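Local coordinates for F-BAR domain only protein 1 (PDB 5JP2), which probably acts at an early step of clathrin-mediated endocytosis, and binds an Eps15 peptide through its mu homology domain, at residues E15-Y26 with R265-A276; P140-A149 with S161-P172. All coordinates share one frame; numbering follows the deposited sequence. Where two conformers were deposited one is given.

Contact 1. Residues E15-Y26 with R265-A276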
loop_
_atom_site.group_PDB
_atom_site.type_symbol
_atom_site.label_atom_id
_atom_site.label_comp_id
_atom_site.label_asym_id
_atom_site.label_seq_id
_atom_site.Cartn_x
_atom_site.Cartn_y
_atom_site.Cartn_z
ATOM N N GLU B 15 21.050 19.471 19.265
ATOM C CA GLU B 15 20.520 18.121 19.403
ATOM C C GLU B 15 20.125 17.552 18.044
ATOM O O GLU B 15 19.755 18.284 17.126
ATOM C CB GLU B 15 19.320 18.089 20.355
ATOM C CG GLU B 15 18.267 19.136 20.109
ATOM C CD GLU B 15 17.005 18.896 20.924
ATOM O OE1 GLU B 15 16.763 17.742 21.322
ATOM O OE2 GLU B 15 16.250 19.857 21.168
ATOM N N SER B 16 20.241 16.231 17.914
ATOM C CA SER B 16 19.847 15.551 16.683
ATOM C C SER B 16 18.348 15.686 16.462
ATOM O O SER B 16 17.556 15.524 17.390
ATOM C CB SER B 16 20.236 14.077 16.741
ATOM O OG SER B 16 20.241 13.512 15.446
ATOM N N TRP B 17 17.959 15.967 15.230
ATOM C CA TRP B 17 16.570 16.329 14.990
ATOM C C TRP B 17 15.796 15.165 14.394
ATOM O O TRP B 17 16.319 14.468 13.513
ATOM C CB TRP B 17 16.500 17.532 14.061
ATOM C CG TRP B 17 17.290 18.702 14.551
ATOM C CD1 TRP B 17 17.169 19.322 15.760
ATOM C CD2 TRP B 17 18.316 19.408 13.842
ATOM N NE1 TRP B 17 18.058 20.363 15.849
ATOM C CE2 TRP B 17 18.771 20.438 14.682
ATOM C CE3 TRP B 17 18.891 19.267 12.579
ATOM C CZ2 TRP B 17 19.773 21.323 14.300
ATOM C CZ3 TRP B 17 19.884 20.146 12.204
ATOM C CH2 TRP B 17 20.317 21.158 13.058
ATOM N N PRO B 18 14.565 14.921 14.841
ATOM C CA PRO B 18 13.803 13.779 14.327
ATOM C C PRO B 18 12.985 14.102 13.085
ATOM O O PRO B 18 12.399 15.178 12.963
ATOM C CB PRO B 18 12.879 13.444 15.499
ATOM C CG PRO B 18 12.587 14.798 16.098
ATOM C CD PRO B 18 13.857 15.598 15.945
ATOM N N VAL B 19 12.912 13.126 12.173
ATOM C CA VAL B 19 11.935 13.128 11.092
ATOM C C VAL B 19 11.288 11.754 11.043
ATOM O O VAL B 19 11.790 10.789 11.613
ATOM C CB VAL B 19 12.541 13.488 9.711
ATOM C CG1 VAL B 19 13.182 14.867 9.735
ATOM C CG2 VAL B 19 13.527 12.442 9.240
ATOM N N ALA B 20 10.156 11.674 10.356
ATOM C CA ALA B 20 9.443 10.422 10.180
ATOM C C ALA B 20 9.070 10.221 8.715
ATOM O O ALA B 20 8.828 11.181 7.985
ATOM C CB ALA B 20 8.191 10.387 11.050
ATOM N N ALA B 21 9.021 8.958 8.298
ATOM C CA ALA B 21 8.712 8.572 6.930
ATOM C C ALA B 21 7.459 7.700 6.894
ATOM O O ALA B 21 7.114 7.047 7.879
ATOM C CB ALA B 21 9.875 7.822 6.296
ATOM N N ALA B 22 6.760 7.715 5.760
ATOM C CA ALA B 22 5.609 6.847 5.548
ATOM C C ALA B 22 5.666 6.294 4.138
ATOM O O ALA B 22 5.794 7.048 3.174
ATOM C CB ALA B 22 4.281 7.571 5.770
ATOM N N ILE B 23 5.574 4.977 4.039
ATOM C CA ILE B 23 5.588 4.249 2.781
ATOM C C ILE B 23 4.192 3.687 2.598
ATOM O O ILE B 23 3.741 2.884 3.416
ATOM C CB ILE B 23 6.642 3.133 2.787
ATOM C CG1 ILE B 23 8.044 3.706 2.944
ATOM C CG2 ILE B 23 6.565 2.309 1.544
ATOM C CD1 ILE B 23 9.110 2.650 3.048
ATOM N N THR B 24 3.502 4.126 1.547
ATOM C CA THR B 24 2.129 3.743 1.258
ATOM C C THR B 24 2.079 3.082 -0.112
ATOM O O THR B 24 2.612 3.622 -1.076
ATOM C CB THR B 24 1.222 4.959 1.290
ATOM O OG1 THR B 24 1.396 5.619 2.540
ATOM C CG2 THR B 24 -0.206 4.559 1.153
ATOM N N GLU B 25 1.470 1.906 -0.197
ATOM C CA GLU B 25 1.456 1.157 -1.443
ATOM C C GLU B 25 0.064 0.634 -1.754
ATOM O O GLU B 25 -0.618 0.132 -0.869
ATOM C CB GLU B 25 2.460 0.007 -1.397
ATOM C CG GLU B 25 3.867 0.486 -1.505
ATOM C CD GLU B 25 4.865 -0.614 -1.616
ATOM O OE1 GLU B 25 4.468 -1.777 -1.625
ATOM O OE2 GLU B 25 6.065 -0.318 -1.676
ATOM N N TYR B 26 -0.366 0.791 -3.000
ATOM C CA TYR B 26 -1.592 0.189 -3.502
ATOM C C TYR B 26 -1.270 -0.883 -4.534
ATOM O O TYR B 26 -0.335 -0.752 -5.319
ATOM C CB TYR B 26 -2.516 1.225 -4.119
ATOM C CG TYR B 26 -3.075 2.168 -3.113
ATOM C CD1 TYR B 26 -4.235 1.871 -2.428
ATOM C CD2 TYR B 26 -2.431 3.350 -2.826
ATOM C CE1 TYR B 26 -4.737 2.739 -1.491
ATOM C CE2 TYR B 26 -2.923 4.220 -1.903
ATOM C CZ TYR B 26 -4.071 3.916 -1.235
ATOM O OH TYR B 26 -4.559 4.806 -0.313
ATOM N N ARG B 265 23.147 13.376 11.789
ATOM C CA ARG B 265 22.676 14.681 12.238
ATOM C C ARG B 265 21.173 14.692 12.425
ATOM O O ARG B 265 20.650 15.500 13.195
ATOM C CB ARG B 265 23.079 15.762 11.243
ATOM C CG ARG B 265 22.959 17.183 11.766
ATOM C CD ARG B 265 24.002 17.479 12.845
ATOM N NE ARG B 265 23.743 18.724 13.568
ATOM C CZ ARG B 265 22.749 18.901 14.431
ATOM N NH1 ARG B 265 21.899 17.917 14.682
ATOM N NH2 ARG B 265 22.602 20.066 15.042
ATOM N N TYR B 266 20.469 13.825 11.713
ATOM C CA TYR B 266 19.042 13.629 11.861
ATOM C C TYR B 266 18.815 12.175 12.232
ATOM O O TYR B 266 19.639 11.307 11.940
ATOM C CB TYR B 266 18.299 13.970 10.567
ATOM C CG TYR B 266 18.464 15.400 10.106
ATOM C CD1 TYR B 266 19.559 15.796 9.365
ATOM C CD2 TYR B 266 17.503 16.342 10.386
ATOM C CE1 TYR B 266 19.700 17.087 8.955
ATOM C CE2 TYR B 266 17.637 17.634 9.967
ATOM C CZ TYR B 266 18.733 17.997 9.257
ATOM O OH TYR B 266 18.864 19.291 8.856
ATOM N N ARG B 267 17.697 11.900 12.875
ATOM C CA ARG B 267 17.354 10.523 13.173
ATOM C C ARG B 267 15.902 10.269 12.814
ATOM O O ARG B 267 15.060 11.162 12.877
ATOM C CB ARG B 267 17.625 10.170 14.645
ATOM C CG ARG B 267 16.826 10.962 15.617
ATOM C CD ARG B 267 17.208 10.668 17.055
ATOM N NE ARG B 267 16.630 11.704 17.887
ATOM C CZ ARG B 267 15.357 11.755 18.226
ATOM N NH1 ARG B 267 14.527 10.800 17.846
ATOM N NH2 ARG B 267 14.920 12.761 18.946
ATOM N N MET B 268 15.617 9.027 12.458
ATOM C CA MET B 268 14.298 8.658 11.974
ATOM C C MET B 268 13.456 8.234 13.157
ATOM O O MET B 268 13.682 7.175 13.748
ATOM C CB MET B 268 14.376 7.548 10.932
ATOM C CG MET B 268 13.036 7.288 10.288
ATOM S SD MET B 268 12.674 8.329 8.869
ATOM C CE MET B 268 13.695 7.530 7.697
ATOM N N SER B 269 12.476 9.067 13.504
ATOM C CA SER B 269 11.614 8.771 14.636
ATOM C C SER B 269 10.803 7.507 14.404
ATOM O O SER B 269 10.531 6.767 15.356
ATOM C CB SER B 269 10.688 9.955 14.904
ATOM O OG SER B 269 9.756 9.646 15.917
ATOM N N LEU B 270 10.434 7.231 13.156
ATOM C CA LEU B 270 9.513 6.154 12.834
ATOM C C LEU B 270 9.388 6.032 11.322
ATOM O O LEU B 270 9.502 7.019 10.598
ATOM C CB LEU B 270 8.148 6.454 13.456
ATOM C CG LEU B 270 6.925 5.580 13.280
ATOM C CD1 LEU B 270 6.084 5.698 14.525
ATOM C CD2 LEU B 270 6.149 6.089 12.123
ATOM N N VAL B 271 9.059 4.828 10.861
ATOM C CA VAL B 271 8.740 4.584 9.461
ATOM C C VAL B 271 7.455 3.786 9.431
ATOM O O VAL B 271 7.451 2.601 9.767
ATOM C CB VAL B 271 9.844 3.836 8.713
ATOM C CG1 VAL B 271 9.414 3.599 7.290
ATOM C CG2 VAL B 271 11.105 4.642 8.719
ATOM N N LYS B 272 6.388 4.409 8.957
ATOM C CA LYS B 272 5.080 3.790 8.875
ATOM C C LYS B 272 4.929 3.165 7.495
ATOM O O LYS B 272 5.193 3.822 6.486
ATOM C CB LYS B 272 3.994 4.827 9.133
ATOM C CG LYS B 272 2.604 4.262 9.289
ATOM C CD LYS B 272 1.625 5.304 9.795
ATOM C CE LYS B 272 0.214 4.738 9.940
ATOM N NZ LYS B 272 -0.785 5.741 10.415
ATOM N N LYS B 273 4.573 1.880 7.462
ATOM C CA LYS B 273 4.373 1.128 6.228
ATOM C C LYS B 273 2.947 0.609 6.165
ATOM O O LYS B 273 2.510 -0.103 7.067
ATOM C CB LYS B 273 5.355 -0.030 6.137
ATOM C CG LYS B 273 6.742 0.372 6.387
ATOM C CD LYS B 273 7.680 -0.745 6.110
ATOM C CE LYS B 273 9.053 -0.396 6.611
ATOM N NZ LYS B 273 10.092 -1.253 6.018
ATOM N N ARG B 274 2.224 0.965 5.108
ATOM C CA ARG B 274 0.849 0.530 4.933
ATOM C C ARG B 274 0.574 0.196 3.475
ATOM O O ARG B 274 1.152 0.786 2.564
ATOM C CB ARG B 274 -0.140 1.585 5.415
ATOM C CG ARG B 274 -0.011 2.906 4.727
ATOM C CD ARG B 274 -0.972 3.919 5.312
ATOM N NE ARG B 274 -1.031 5.140 4.517
ATOM C CZ ARG B 274 -1.892 6.122 4.728
ATOM N NH1 ARG B 274 -2.769 6.027 5.710
ATOM N NH2 ARG B 274 -1.880 7.197 3.956
ATOM N N PHE B 275 -0.305 -0.773 3.258
ATOM C CA PHE B 275 -0.696 -1.093 1.904
ATOM C C PHE B 275 -2.166 -1.469 1.856
ATOM O O PHE B 275 -2.767 -1.834 2.862
ATOM C CB PHE B 275 0.188 -2.191 1.326
ATOM C CG PHE B 275 0.150 -3.479 2.078
ATOM C CD1 PHE B 275 -0.926 -4.341 1.954
ATOM C CD2 PHE B 275 1.210 -3.859 2.865
ATOM C CE1 PHE B 275 -0.948 -5.537 2.616
ATOM C CE2 PHE B 275 1.195 -5.056 3.528
ATOM C CZ PHE B 275 0.117 -5.895 3.406
ATOM N N ALA B 276 -2.738 -1.364 0.665
ATOM C CA ALA B 276 -4.141 -1.668 0.466
ATOM C C ALA B 276 -4.355 -2.152 -0.961
ATOM O O ALA B 276 -3.579 -1.852 -1.864
ATOM C CB ALA B 276 -5.023 -0.456 0.747
HETATM O O HOH W 1 16.242 15.159 20.179
#
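The backbone O of Glu15 accepts a nearly straight bond from Arg265 NH1 at 3.3 Å, lying in the guanidinium plane while the donor stands above the carbonyl plane. A water links Ser16 O and the loosely ordered Glu15 OE1 to Arg267 NH2. The Arg265 guanidinium lies flat over one face of the Trp17 indole, planes 28° apart, a cation-pi stack with CZ 3.8 Å from the centroid of the six-membered ring. Tyr266 reaches the same indole near its edge instead, its CE2 3.3 Å from Trp17 CE3 and the rings inclined at 59°. Pro18 CB supports one face of the Arg267 guanidinium, 3.9 Å from NH1. Parallel backbone bonds run from here to Ala276. Val19 is opposite Met268 but Ala21 is opposite Val271, so the second strand bulges by one residue around Ser269. The bend at chi2 brings Met268 SD to 3.8 Å from Ala21 CB, and a second at chi3 turns CE toward the same methyl. At Thr24, OG1 accepts Arg274 NE at 3.2 Å in the guanidinium plane; with CG between the backbone N and carbonyl carbon (chi1 59°), the extended arginine lies beside the threonine. Tyr26 CE1 closes the row against Ala276 CB at 3.9 Å.

On the face of Pro18, Ala22 and Thr24 sits the bound peptide, whose acidic side chain is the main partner of Arg267 and whose backbone takes Lys272 and Arg274. Helix 55-61 and strand 258-261 cover the Trp17, Val19 and Ala21 face. Within the mixed sheet, the pair is flanked by strands 39-52 and 242-250.

Contact 2. Residues P140-A149 with S161-P172; sequences PSRAPLLLSA and SLDYHCCPATAP. With ZN (zinc ion), chain E.
Leu146 overlaps two residues at once: its CB rests against His165 CB at 4.0 Å, and its CD1 meets Thr170 CG2 at 3.9 Å. Between the backbones, Leu146 with His165 and Ser148 with Asp163 form the antiparallel hydrogen-bonded pairs, each with reciprocal N-H to O bonds; Leu146 N to His165 O measures 2.7 Å. On the other face, leucine branches fit between the side chains of the partner strand, with Leu145 CD1 near Cys166 CB and Leu147 CD2 3.9 Å from Tyr164 CB. This face packs on strands 242-250 and 266-283.

Past the strand, the chain turns at Cys167, whose O accepts both Ala171 N at 2.7 Å and Thr170 OG1 at 3.0 Å. The hydroxyl reaches it from between its own backbone N and carbonyl carbon (chi1 71°), while the methyl is directed to Leu146. An alanine here would remove both branches, and is likely to leave Cys167 O with one grip fewer and a gap beside Leu146 CD1. The same cysteine that starts the turn binds the zinc ion with its SG, together with His165 NE2, and the imidazole is steadied through ND1 by Ser223 OG. The arrangement is a beta hairpin, 145-154 with 157-166, at the margin of a four-stranded antiparallel sheet, with a histidine and cysteine zinc site where its second strand ends.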
loop_
_atom_site.group_PDB
_atom_site.type_symbol
_atom_site.label_atom_id
_atom_site.label_comp_id
_atom_site.label_asym_id
_atom_site.label_seq_id
_atom_site.Cartn_x
_atom_site.Cartn_y
_atom_site.Cartn_z
ATOM N N PRO B 140 3.200 -14.274 -10.315
ATOM C CA PRO B 140 2.305 -14.244 -9.147
ATOM C C PRO B 140 3.039 -14.134 -7.837
ATOM O O PRO B 140 2.429 -13.772 -6.831
ATOM C CB PRO B 140 1.537 -15.568 -9.257
ATOM C CG PRO B 140 2.330 -16.405 -10.183
ATOM C CD PRO B 140 3.000 -15.475 -11.127
ATOM N N SER B 141 4.336 -14.416 -7.817
ATOM C CA SER B 141 5.113 -14.309 -6.594
ATOM C C SER B 141 5.105 -12.909 -6.014
ATOM O O SER B 141 5.518 -12.727 -4.868
ATOM C CB SER B 141 6.546 -14.683 -6.874
ATOM O OG SER B 141 7.116 -13.773 -7.783
ATOM N N ARG B 142 4.695 -11.917 -6.786
ATOM C CA ARG B 142 4.607 -10.559 -6.288
ATOM C C ARG B 142 3.267 -10.275 -5.629
ATOM O O ARG B 142 3.115 -9.234 -4.994
ATOM C CB ARG B 142 4.835 -9.556 -7.422
ATOM C CG ARG B 142 6.265 -9.362 -7.977
ATOM C CD ARG B 142 7.230 -10.526 -7.818
ATOM N NE ARG B 142 8.582 -10.140 -8.222
ATOM C CZ ARG B 142 9.673 -10.869 -8.005
ATOM N NH1 ARG B 142 9.592 -12.033 -7.377
ATOM N NH2 ARG B 142 10.852 -10.426 -8.412
ATOM N N ALA B 143 2.318 -11.145 -5.757
ATOM C CA ALA B 143 1.007 -10.881 -5.194
ATOM C C ALA B 143 0.876 -11.554 -3.847
ATOM O O ALA B 143 1.111 -12.757 -3.743
ATOM C CB ALA B 143 -0.087 -11.385 -6.123
ATOM N N PRO B 144 0.500 -10.828 -2.801
ATOM C CA PRO B 144 0.427 -11.450 -1.477
ATOM C C PRO B 144 -0.658 -12.499 -1.351
ATOM O O PRO B 144 -0.523 -13.437 -0.555
ATOM C CB PRO B 144 0.162 -10.259 -0.553
ATOM C CG PRO B 144 -0.420 -9.242 -1.402
ATOM C CD PRO B 144 0.158 -9.404 -2.761
ATOM N N LEU B 145 -1.736 -12.376 -2.097
ATOM C CA LEU B 145 -2.853 -13.294 -1.991
ATOM C C LEU B 145 -3.110 -13.897 -3.363
ATOM O O LEU B 145 -3.407 -13.177 -4.319
ATOM C CB LEU B 145 -4.080 -12.564 -1.457
ATOM C CG LEU B 145 -5.319 -13.395 -1.202
ATOM C CD1 LEU B 145 -5.037 -14.432 -0.176
ATOM C CD2 LEU B 145 -6.464 -12.526 -0.786
ATOM N N LEU B 146 -2.953 -15.202 -3.466
ATOM C CA LEU B 146 -3.152 -15.906 -4.716
ATOM C C LEU B 146 -4.608 -16.298 -4.841
ATOM O O LEU B 146 -5.185 -16.824 -3.895
ATOM C CB LEU B 146 -2.268 -17.138 -4.787
ATOM C CG LEU B 146 -1.076 -16.894 -5.686
ATOM C CD1 LEU B 146 -0.181 -15.875 -5.043
ATOM C CD2 LEU B 146 -0.356 -18.190 -5.968
ATOM N N LEU B 147 -5.198 -16.019 -6.000
ATOM C CA LEU B 147 -6.599 -16.305 -6.264
ATOM C C LEU B 147 -6.744 -17.247 -7.450
ATOM O O LEU B 147 -6.057 -17.091 -8.461
ATOM C CB LEU B 147 -7.380 -15.034 -6.562
ATOM C CG LEU B 147 -7.245 -13.880 -5.590
ATOM C CD1 LEU B 147 -8.150 -12.769 -6.006
ATOM C CD2 LEU B 147 -7.531 -14.339 -4.192
ATOM N N SER B 148 -7.632 -18.228 -7.322
ATOM C CA SER B 148 -8.043 -19.063 -8.445
ATOM C C SER B 148 -9.553 -19.212 -8.437
ATOM O O SER B 148 -10.108 -19.840 -7.532
ATOM C CB SER B 148 -7.379 -20.432 -8.387
ATOM O OG SER B 148 -7.810 -21.233 -9.463
ATOM N N ALA B 149 -10.208 -18.655 -9.449
ATOM C CA ALA B 149 -11.647 -18.736 -9.617
ATOM C C ALA B 149 -12.010 -19.671 -10.767
ATOM O O ALA B 149 -11.292 -19.771 -11.759
ATOM C CB ALA B 149 -12.248 -17.358 -9.868
ATOM N N SER B 161 -16.844 -20.448 -7.806
ATOM C CA SER B 161 -16.038 -20.827 -6.659
ATOM C C SER B 161 -14.705 -20.090 -6.693
ATOM O O SER B 161 -14.179 -19.783 -7.759
ATOM C CB SER B 161 -15.825 -22.329 -6.630
ATOM O OG SER B 161 -14.838 -22.688 -7.565
ATOM N N LEU B 162 -14.159 -19.816 -5.511
ATOM C CA LEU B 162 -12.880 -19.130 -5.390
ATOM C C LEU B 162 -11.986 -19.798 -4.359
ATOM O O LEU B 162 -12.382 -19.965 -3.207
ATOM C CB LEU B 162 -13.074 -17.665 -5.005
ATOM C CG LEU B 162 -11.788 -16.853 -4.811
ATOM C CD1 LEU B 162 -11.118 -16.546 -6.125
ATOM C CD2 LEU B 162 -12.077 -15.575 -4.072
ATOM N N ASP B 163 -10.783 -20.166 -4.767
ATOM C CA ASP B 163 -9.746 -20.588 -3.839
ATOM C C ASP B 163 -8.780 -19.428 -3.613
ATOM O O ASP B 163 -8.412 -18.725 -4.550
ATOM C CB ASP B 163 -8.994 -21.816 -4.353
ATOM C CG ASP B 163 -9.898 -23.025 -4.543
ATOM O OD1 ASP B 163 -10.969 -23.081 -3.918
ATOM O OD2 ASP B 163 -9.538 -23.936 -5.312
ATOM N N TYR B 164 -8.408 -19.200 -2.363
ATOM C CA TYR B 164 -7.447 -18.161 -2.035
ATOM C C TYR B 164 -6.326 -18.728 -1.187
ATOM O O TYR B 164 -6.526 -19.630 -0.374
ATOM C CB TYR B 164 -8.106 -16.981 -1.321
ATOM C CG TYR B 164 -8.936 -17.320 -0.103
ATOM C CD1 TYR B 164 -8.372 -17.385 1.161
ATOM C CD2 TYR B 164 -10.290 -17.562 -0.225
ATOM C CE1 TYR B 164 -9.138 -17.679 2.255
ATOM C CE2 TYR B 164 -11.060 -17.857 0.860
ATOM C CZ TYR B 164 -10.486 -17.917 2.096
ATOM O OH TYR B 164 -11.278 -18.215 3.173
ATOM N N HIS B 165 -5.137 -18.211 -1.418
ATOM C CA HIS B 165 -3.938 -18.747 -0.811
ATOM C C HIS B 165 -3.052 -17.578 -0.428
ATOM O O HIS B 165 -2.611 -16.828 -1.300
ATOM C CB HIS B 165 -3.242 -19.685 -1.798
ATOM C CG HIS B 165 -1.894 -20.131 -1.362
ATOM N ND1 HIS B 165 -1.640 -20.624 -0.106
ATOM C CD2 HIS B 165 -0.715 -20.131 -2.016
ATOM C CE1 HIS B 165 -0.355 -20.911 -0.006
ATOM N NE2 HIS B 165 0.227 -20.625 -1.155
ATOM N N CYS B 166 -2.745 -17.462 0.856
ATOM C CA CYS B 166 -1.863 -16.420 1.360
ATOM C C CYS B 166 -0.532 -17.097 1.605
ATOM O O CYS B 166 -0.413 -17.941 2.491
ATOM C CB CYS B 166 -2.427 -15.801 2.634
ATOM S SG CYS B 166 -1.420 -14.570 3.359
ATOM N N CYS B 167 0.482 -16.684 0.875
ATOM C CA CYS B 167 1.568 -17.617 0.769
ATOM C C CYS B 167 2.834 -17.025 1.344
ATOM O O CYS B 167 3.091 -15.829 1.189
ATOM C CB CYS B 167 1.804 -17.988 -0.704
ATOM S SG CYS B 167 2.941 -19.349 -0.990
ATOM N N PRO B 168 3.652 -17.844 1.994
ATOM C CA PRO B 168 4.910 -17.329 2.551
ATOM C C PRO B 168 5.896 -16.903 1.484
ATOM O O PRO B 168 6.665 -15.963 1.701
ATOM C CB PRO B 168 5.441 -18.519 3.361
ATOM C CG PRO B 168 4.238 -19.412 3.581
ATOM C CD PRO B 168 3.380 -19.234 2.380
ATOM N N ALA B 169 5.877 -17.553 0.323
ATOM C CA ALA B 169 6.753 -17.155 -0.770
ATOM C C ALA B 169 6.326 -15.823 -1.367
ATOM O O ALA B 169 7.134 -15.127 -1.988
ATOM C CB ALA B 169 6.768 -18.238 -1.841
ATOM N N THR B 170 5.041 -15.504 -1.271
ATOM C CA THR B 170 4.494 -14.308 -1.884
ATOM C C THR B 170 4.329 -13.175 -0.888
ATOM O O THR B 170 4.644 -12.027 -1.198
ATOM C CB THR B 170 3.158 -14.632 -2.526
ATOM O OG1 THR B 170 2.183 -14.860 -1.508
ATOM C CG2 THR B 170 3.287 -15.867 -3.347
ATOM N N ALA B 171 3.791 -13.439 0.165
ATOM C CA ALA B 171 3.305 -12.393 1.037
ATOM C C ALA B 171 4.400 -11.836 1.938
ATOM O O ALA B 171 5.319 -12.555 2.344
ATOM C CB ALA B 171 2.165 -12.919 1.893
ATOM N N PRO B 172 4.293 -10.554 2.266
ATOM C CA PRO B 172 5.144 -9.975 3.306
ATOM C C PRO B 172 4.802 -10.565 4.662
ATOM O O PRO B 172 3.780 -11.228 4.840
ATOM C CB PRO B 172 4.807 -8.486 3.244
ATOM C CG PRO B 172 3.410 -8.455 2.799
ATOM C CD PRO B 172 3.267 -9.601 1.821
HETATM ZN ZN ZN E . 1.916 -20.821 -1.715
#

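How the contacts relate
The centres of contacts 1 and 2 lie about 29 Å apart, on opposite sides of the centre of this elongated mu homology domain. Along the chain contact 2 is nested inside contact 1, which joins the first strand, 17-31, to the last, 266-283, within the mixed sheet; contact 2 belongs to a separate antiparallel sheet. They nevertheless meet, Phe275 CE2 lying 4.1 Å from Pro172 CG. Strand 266-283 links them further: beyond contact 1 it runs under the hairpin, and the disulfide between Cys151 and Cys284 fastens strand 145-154 to its end. Contact 1 carries part of the surface that holds the peptide, contact 2 the zinc ligands His165 and Cys167.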